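Pyruvate formate-lyase 2 (Archaeoglobus fulgidus, PDB 2F3O) is a glycyl radical enzyme of the pyruvate formate-lyase family, probably acting as a lyase, although its physiological reaction is not established. Local coordinates at residues A[670-682]-A[710-722]. Numbering follows the deposited sequence.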
loop_
_atom_site.group_PDB
_atom_site.type_symbol
_atom_site.label_atom_id
_atom_site.label_comp_id
_atom_site.label_asym_id
_atom_site.label_seq_id
_atom_site.Cartn_x
_atom_site.Cartn_y
_atom_site.Cartn_z
ATOM N N VAL A 670 -33.248 -41.842 12.253
ATOM C CA VAL A 670 -32.180 -40.958 12.665
ATOM C C VAL A 670 -30.854 -41.104 11.886
ATOM O O VAL A 670 -30.206 -40.084 11.574
ATOM C CB VAL A 670 -32.049 -40.988 14.197
ATOM C CG1 VAL A 670 -30.620 -41.001 14.655
ATOM C CG2 VAL A 670 -32.816 -39.827 14.777
ATOM N N THR A 671 -30.491 -42.336 11.512
ATOM C CA THR A 671 -29.325 -42.551 10.645
ATOM C C THR A 671 -29.573 -41.904 9.274
ATOM O O THR A 671 -28.706 -41.223 8.738
ATOM C CB THR A 671 -28.953 -44.058 10.524
ATOM O OG1 THR A 671 -28.301 -44.490 11.722
ATOM C CG2 THR A 671 -28.025 -44.337 9.348
ATOM N N ALA A 672 -30.789 -42.054 8.754
ATOM C CA ALA A 672 -31.176 -41.456 7.474
ATOM C C ALA A 672 -31.194 -39.919 7.471
ATOM O O ALA A 672 -31.046 -39.293 6.414
ATOM C CB ALA A 672 -32.527 -42.003 7.019
ATOM N N VAL A 673 -31.387 -39.316 8.642
ATOM C CA VAL A 673 -31.302 -37.859 8.779
ATOM C C VAL A 673 -29.853 -37.411 8.587
ATOM O O VAL A 673 -29.563 -36.440 7.870
ATOM C CB VAL A 673 -31.820 -37.389 10.148
ATOM C CG1 VAL A 673 -31.546 -35.936 10.343
ATOM C CG2 VAL A 673 -33.293 -37.635 10.247
ATOM N N ILE A 674 -28.955 -38.167 9.208
ATOM C CA ILE A 674 -27.537 -37.904 9.135
ATOM C C ILE A 674 -26.994 -38.057 7.700
ATOM O O ILE A 674 -26.191 -37.235 7.251
ATOM C CB ILE A 674 -26.795 -38.764 10.155
ATOM C CG1 ILE A 674 -27.253 -38.370 11.551
ATOM C CG2 ILE A 674 -25.308 -38.605 10.028
ATOM C CD1 ILE A 674 -26.760 -39.282 12.625
ATOM N N ASN A 675 -27.468 -39.069 6.972
ATOM C CA ASN A 675 -27.062 -39.271 5.577
ATOM C C ASN A 675 -27.510 -38.101 4.719
ATOM O O ASN A 675 -26.729 -37.579 3.930
ATOM C CB ASN A 675 -27.603 -40.588 5.015
ATOM C CG ASN A 675 -26.826 -41.794 5.502
ATOM O OD1 ASN A 675 -25.918 -42.267 4.826
ATOM N ND2 ASN A 675 -27.163 -42.288 6.687
ATOM N N SER A 676 -28.756 -37.682 4.919
ATOM C CA SER A 676 -29.306 -36.509 4.256
ATOM C C SER A 676 -28.502 -35.244 4.538
ATOM O O SER A 676 -28.185 -34.495 3.610
ATOM C CB SER A 676 -30.751 -36.272 4.700
ATOM O OG SER A 676 -31.681 -36.827 3.795
ATOM N N ALA A 677 -28.178 -35.021 5.816
ATOM C CA ALA A 677 -27.452 -33.822 6.256
ATOM C C ALA A 677 -26.017 -33.810 5.758
ATOM O O ALA A 677 -25.454 -32.750 5.502
ATOM C CB ALA A 677 -27.494 -33.674 7.777
ATOM N N SER A 678 -25.437 -34.991 5.575
ATOM C CA SER A 678 -24.058 -35.069 5.139
ATOM C C SER A 678 -23.939 -35.006 3.626
ATOM O O SER A 678 -22.904 -35.338 3.073
ATOM C CB SER A 678 -23.420 -36.352 5.641
ATOM O OG SER A 678 -23.681 -37.420 4.752
ATOM N N LYS A 679 -24.999 -34.598 2.949
ATOM C CA LYS A 679 -24.932 -34.434 1.510
ATOM C C LYS A 679 -24.659 -32.976 1.180
ATOM O O LYS A 679 -24.215 -32.652 0.072
ATOM C CB LYS A 679 -26.224 -34.902 0.859
ATOM C CG LYS A 679 -26.313 -36.392 0.770
ATOM C CD LYS A 679 -27.753 -36.810 0.754
ATOM C CE LYS A 679 -27.902 -38.256 0.342
ATOM N NZ LYS A 679 -29.352 -38.512 0.114
ATOM N N LEU A 680 -24.915 -32.107 2.158
ATOM C CA LEU A 680 -24.677 -30.680 2.016
ATOM C C LEU A 680 -23.187 -30.342 1.926
ATOM O O LEU A 680 -22.355 -30.970 2.577
ATOM C CB LEU A 680 -25.303 -29.949 3.188
ATOM C CG LEU A 680 -26.735 -30.361 3.485
ATOM C CD1 LEU A 680 -27.177 -29.668 4.725
ATOM C CD2 LEU A 680 -27.653 -29.991 2.363
ATOM N N SER A 681 -22.858 -29.346 1.114
ATOM C CA SER A 681 -21.469 -28.977 0.877
ATOM C C SER A 681 -20.891 -28.117 1.998
ATOM O O SER A 681 -20.935 -26.889 1.940
ATOM C CB SER A 681 -21.354 -28.248 -0.455
ATOM O OG SER A 681 -21.694 -29.121 -1.517
ATOM N N TYR A 682 -20.326 -28.784 3.004
ATOM C CA TYR A 682 -19.841 -28.124 4.219
ATOM C C TYR A 682 -18.587 -27.322 3.969
ATOM O O TYR A 682 -18.313 -26.346 4.671
ATOM C CB TYR A 682 -19.587 -29.146 5.319
ATOM C CG TYR A 682 -20.860 -29.634 5.903
ATOM C CD1 TYR A 682 -21.245 -30.963 5.776
ATOM C CD2 TYR A 682 -21.712 -28.759 6.550
ATOM C CE1 TYR A 682 -22.448 -31.416 6.304
ATOM C CE2 TYR A 682 -22.914 -29.191 7.076
ATOM C CZ TYR A 682 -23.281 -30.521 6.953
ATOM O OH TYR A 682 -24.477 -30.936 7.477
ATOM N N ALA A 710 -22.327 -45.364 17.647
ATOM C CA ALA A 710 -22.632 -45.741 16.262
ATOM C C ALA A 710 -22.943 -44.504 15.470
ATOM O O ALA A 710 -22.383 -44.298 14.408
ATOM C CB ALA A 710 -23.806 -46.703 16.196
ATOM N N LEU A 711 -23.814 -43.672 16.021
ATOM C CA LEU A 711 -24.193 -42.428 15.380
ATOM C C LEU A 711 -23.036 -41.426 15.290
ATOM O O LEU A 711 -22.911 -40.733 14.274
ATOM C CB LEU A 711 -25.388 -41.800 16.094
ATOM C CG LEU A 711 -26.720 -42.544 15.957
ATOM C CD1 LEU A 711 -27.794 -41.891 16.838
ATOM C CD2 LEU A 711 -27.161 -42.635 14.499
ATOM N N ILE A 712 -22.199 -41.368 16.330
ATOM C CA ILE A 712 -21.008 -40.501 16.327
ATOM C C ILE A 712 -20.051 -40.901 15.211
ATOM O O ILE A 712 -19.670 -40.056 14.402
ATOM C CB ILE A 712 -20.247 -40.511 17.682
ATOM C CG1 ILE A 712 -21.076 -39.852 18.776
ATOM C CG2 ILE A 712 -18.910 -39.771 17.586
ATOM C CD1 ILE A 712 -20.507 -40.072 20.152
ATOM N N LYS A 713 -19.717 -42.190 15.135
ATOM C CA LYS A 713 -18.794 -42.688 14.116
ATOM C C LYS A 713 -19.397 -42.631 12.720
ATOM O O LYS A 713 -18.680 -42.543 11.725
ATOM C CB LYS A 713 -18.340 -44.103 14.445
ATOM C CG LYS A 713 -17.475 -44.179 15.681
ATOM C CD LYS A 713 -16.998 -45.588 15.933
ATOM C CE LYS A 713 -15.737 -45.576 16.768
ATOM N NZ LYS A 713 -15.035 -46.885 16.807
ATOM N N SER A 714 -20.721 -42.656 12.656
ATOM C CA SER A 714 -21.414 -42.567 11.385
ATOM C C SER A 714 -21.375 -41.148 10.838
ATOM O O SER A 714 -21.111 -40.958 9.659
ATOM C CB SER A 714 -22.860 -43.035 11.515
ATOM O OG SER A 714 -23.437 -43.209 10.241
ATOM N N SER A 715 -21.621 -40.157 11.692
ATOM C CA SER A 715 -21.568 -38.751 11.283
ATOM C C SER A 715 -20.154 -38.282 10.933
ATOM O O SER A 715 -19.966 -37.322 10.183
ATOM C CB SER A 715 -22.120 -37.858 12.392
ATOM O OG SER A 715 -23.394 -38.303 12.822
ATOM N N MET A 716 -19.165 -38.960 11.493
ATOM C CA MET A 716 -17.786 -38.686 11.171
ATOM C C MET A 716 -17.443 -39.262 9.811
ATOM O O MET A 716 -16.867 -38.568 8.967
ATOM C CB MET A 716 -16.880 -39.287 12.230
ATOM C CG MET A 716 -15.427 -39.062 11.971
ATOM S SD MET A 716 -14.498 -39.609 13.393
ATOM C CE MET A 716 -15.248 -38.600 14.656
ATOM N N GLU A 717 -17.816 -40.525 9.605
ATOM C CA GLU A 717 -17.539 -41.239 8.361
ATOM C C GLU A 717 -18.244 -40.618 7.153
ATOM O O GLU A 717 -17.677 -40.523 6.075
ATOM C CB GLU A 717 -17.921 -42.711 8.498
ATOM C CG GLU A 717 -17.282 -43.615 7.449
ATOM C CD GLU A 717 -15.743 -43.540 7.438
ATOM O OE1 GLU A 717 -15.162 -43.397 6.331
ATOM O OE2 GLU A 717 -15.116 -43.627 8.529
ATOM N N LEU A 718 -19.471 -40.157 7.357
ATOM C CA LEU A 718 -20.264 -39.542 6.283
ATOM C C LEU A 718 -19.962 -38.064 6.085
ATOM O O LEU A 718 -20.508 -37.443 5.178
ATOM C CB LEU A 718 -21.768 -39.712 6.535
ATOM C CG LEU A 718 -22.335 -41.133 6.473
ATOM C CD1 LEU A 718 -23.681 -41.202 7.202
ATOM C CD2 LEU A 718 -22.421 -41.632 5.017
ATOM N N GLY A 719 -19.116 -37.508 6.949
ATOM C CA GLY A 719 -18.631 -36.148 6.796
ATOM C C GLY A 719 -19.638 -35.055 7.070
ATOM O O GLY A 719 -19.998 -34.278 6.187
ATOM N N VAL A 720 -20.097 -34.978 8.299
ATOM C CA VAL A 720 -20.965 -33.879 8.668
ATOM C C VAL A 720 -20.082 -32.882 9.452
ATOM O O VAL A 720 -18.969 -33.229 9.845
ATOM C CB VAL A 720 -22.199 -34.434 9.422
ATOM C CG1 VAL A 720 -22.049 -34.333 10.936
ATOM C CG2 VAL A 720 -23.450 -33.776 8.949
ATOM N N MET A 721 -20.516 -31.639 9.630
ATOM C CA MET A 721 -19.665 -30.683 10.336
ATOM C C MET A 721 -19.923 -30.749 11.825
ATOM O O MET A 721 -19.001 -30.842 12.634
ATOM C CB MET A 721 -19.893 -29.251 9.841
ATOM C CG MET A 721 -18.946 -28.227 10.476
ATOM S SD MET A 721 -18.978 -26.588 9.712
ATOM C CE MET A 721 -18.216 -26.915 8.137
ATOM N N HIS A 722 -21.194 -30.711 12.186
ATOM C CA HIS A 722 -21.557 -30.631 13.579
ATOM C C HIS A 722 -22.763 -31.515 13.858
ATOM O O HIS A 722 -23.652 -31.618 13.030
ATOM C CB HIS A 722 -21.785 -29.159 13.938
ATOM C CG HIS A 722 -22.743 -28.918 15.064
ATOM N ND1 HIS A 722 -24.109 -28.878 14.884
ATOM C CD2 HIS A 722 -22.529 -28.637 16.371
ATOM C CE1 HIS A 722 -24.699 -28.622 16.038
ATOM N NE2 HIS A 722 -23.762 -28.469 16.956
#
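Ile674 reaches from helix 670-677 onto Leu711 and Ser715 of helix 704-717, and this meeting centres a nearly parallel helix pair in the glycine radical region of the chain. The short axes cross at -19° with 9.9 Å between them. The pair lies against the five-stranded mixed sheet, helix 670-677 by its edge strand 692-696 and helix 704-717 reaching across to strands 396-400 and 368-373. Ile674 CD1 bridges Leu711 CD2, at 3.9 Å, and Ser715 OG; with chi1 at -63°, CG2 stands anti to the backbone N and is directed to the same hydroxyl, 3.4 Å from Ser715 OG. Leu711 crosses Val670 at about a right angle, its CD1 3.7 Å from Val670 CG1, and both residues also touch Leu695 of strand 692-696. Farther along, Leu718 lays its methyls against the amide of Asn675, CD1 being 3.4 Å from OD1.

Beyond the helix ends the two segments stay together. A Schellman motif with Gly719 at positive phi closes helix 704-717, and a type I turn from Ala677 to Leu680 follows the other helix. Here the backbones come closest, Ser678 CA lying 4.8 Å from Val720 CA, and Ser678 sets CB and OG against Leu718. Tyr682 and Val720 lie side by side, pointing the same way, with Val720 CG2 3.7 Å from Tyr682 CE1. Met721 CB makes a CH-pi contact over one face of the ring, and Leu680 CB sits over the opposite face near the rim. Val720 also meets Phe400 of strand 396-400.

No clear hydrogen bond spans the two segments. Ser715 OG, facing Ile674, bonds to Leu711 O, reaching it from the face opposite Ser715 N. Asn675 ND2 donates to Thr671 O at 2.8 Å from above the carbonyl plane, consistent with OD1 facing the Leu718 methyls.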